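Peptidoglycan synthase activator LpoP (Pseudomonas aeruginosa, PDB 6W5Q) probably activates a peptidoglycan synthase in cell-wall assembly as a lipoprotein, through a globular C-terminal domain built from tetratricopeptide-type helices. Local coordinates at residues 57-60 against 61-64. Numbering follows the deposited sequence.
Sequences QVRL and AQGD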
loop_
_atom_site.group_PDB
_atom_site.type_symbol
_atom_site.label_atom_id
_atom_site.label_comp_id
_atom_site.label_asym_id
_atom_site.label_seq_id
_atom_site.Cartn_x
_atom_site.Cartn_y
_atom_site.Cartn_z
ATOM N N GLN A 57 -3.316 0.109 -0.441
ATOM C CA GLN A 57 -4.290 0.646 -1.375
ATOM C C GLN A 57 -5.678 0.061 -1.140
ATOM O O GLN A 57 -6.680 0.794 -1.085
ATOM C CB GLN A 57 -3.834 0.375 -2.797
ATOM C CG GLN A 57 -2.977 1.465 -3.364
ATOM C CD GLN A 57 -3.097 1.506 -4.862
ATOM O OE1 GLN A 57 -2.180 1.104 -5.579
ATOM N NE2 GLN A 57 -4.245 1.977 -5.354
ATOM N N VAL A 58 -5.755 -1.266 -1.009
ATOM C CA VAL A 58 -7.035 -1.937 -0.807
ATOM C C VAL A 58 -7.683 -1.475 0.490
ATOM O O VAL A 58 -8.892 -1.214 0.532
ATOM C CB VAL A 58 -6.831 -3.463 -0.833
ATOM C CG1 VAL A 58 -8.116 -4.195 -0.461
ATOM C CG2 VAL A 58 -6.365 -3.866 -2.206
ATOM N N ARG A 59 -6.898 -1.382 1.571
ATOM C CA ARG A 59 -7.450 -0.906 2.839
ATOM C C ARG A 59 -7.924 0.525 2.708
ATOM O O ARG A 59 -8.980 0.892 3.237
ATOM C CB ARG A 59 -6.415 -0.985 3.956
ATOM C CG ARG A 59 -5.816 -2.363 4.170
ATOM C CD ARG A 59 -6.164 -2.907 5.530
ATOM N NE ARG A 59 -5.724 -4.292 5.738
ATOM C CZ ARG A 59 -6.521 -5.359 5.794
ATOM N NH1 ARG A 59 -7.848 -5.228 5.671
ATOM N NH2 ARG A 59 -5.982 -6.553 5.999
ATOM N N LEU A 60 -7.131 1.362 2.039
ATOM C CA LEU A 60 -7.561 2.732 1.829
ATOM C C LEU A 60 -8.856 2.759 1.028
ATOM O O LEU A 60 -9.777 3.525 1.337
ATOM C CB LEU A 60 -6.460 3.520 1.124
ATOM C CG LEU A 60 -6.740 5.011 0.953
ATOM C CD1 LEU A 60 -7.049 5.665 2.288
ATOM C CD2 LEU A 60 -5.547 5.653 0.297
ATOM N N ALA A 61 -8.960 1.894 0.016
ATOM C CA ALA A 61 -10.176 1.868 -0.776
ATOM C C ALA A 61 -11.366 1.360 0.036
ATOM O O ALA A 61 -12.501 1.735 -0.251
ATOM C CB ALA A 61 -9.961 1.028 -2.034
ATOM N N GLN A 62 -11.137 0.536 1.064
ATOM C CA GLN A 62 -12.228 0.136 1.949
ATOM C C GLN A 62 -12.626 1.229 2.929
ATOM O O GLN A 62 -13.568 1.022 3.699
ATOM C CB GLN A 62 -11.874 -1.148 2.729
ATOM C CG GLN A 62 -11.761 -2.386 1.824
ATOM C CD GLN A 62 -11.255 -3.640 2.548
ATOM O OE1 GLN A 62 -10.125 -3.681 3.052
ATOM N NE2 GLN A 62 -12.100 -4.671 2.597
ATOM N N GLY A 63 -11.938 2.375 2.924
ATOM C CA GLY A 63 -12.172 3.401 3.919
ATOM C C GLY A 63 -11.414 3.219 5.216
ATOM O O GLY A 63 -11.629 3.994 6.149
ATOM N N ASP A 64 -10.515 2.233 5.305
ATOM C CA ASP A 64 -9.767 1.975 6.541
ATOM C C ASP A 64 -8.433 2.725 6.507
ATOM O O ASP A 64 -7.344 2.150 6.367
ATOM C CB ASP A 64 -9.576 0.477 6.735
ATOM C CG ASP A 64 -10.886 -0.232 6.984
ATOM O OD1 ASP A 64 -11.725 0.355 7.702
ATOM O OD2 ASP A 64 -11.088 -1.352 6.458
#
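Gln62 projects outward from the last turn of helix 49-61, its side chain beside those of Val58 and Arg59 and pointing the same way. Its CG is anti to its own carbonyl carbon (chi1 -67°) and the chain is extended beyond, which carries the CG of Gln62 to 3.4 Å from the O of Val58 and brings the amide up to the Arg59 side chain. There the guanidinium and amide planes are only 22° apart, but Gln62 OE1 approaches Arg59 NH1 obliquely at 3.8 Å, a polar approach and not a hydrogen bond. The salt-bridge partner of Arg59 NH2 is Glu39 of helix 31-44; a bend at chi2 (-116°) turns the arginine chain on its way there. Farther along the chain, the CB of Asp64 packs 3.6 Å from the O of Arg59, while its carboxylate makes no capping bond to helix 65-78, although Asp64 holds the N-cap position.

The backbone ends the helix in a Schellman motif. Ala61 N donates to Gln57 O, Gln62 N to Val58 O and Asp64 N to Arg59 O, the latter two at 2.9 Å each, and Gly63 N reaches Leu60 O, also at 2.9 Å, from above the carbonyl plane. Positive phi at Gly63 lets the chain reverse. Val58 and Leu60 face different neighbours, Val58 packing on Leu31 and Leu38, Leu60 on Ala68 and Gln95.

The turn thus joins two successive antiparallel helices of the tetratricopeptide-type array. Main-chain bonds fix its shape, and the side chains add mainly packing; Asp64 OD2, 5.1 Å from Arg59 NH1, can probably offer the arginine only modest electrostatic support beside its salt bridge to Glu39.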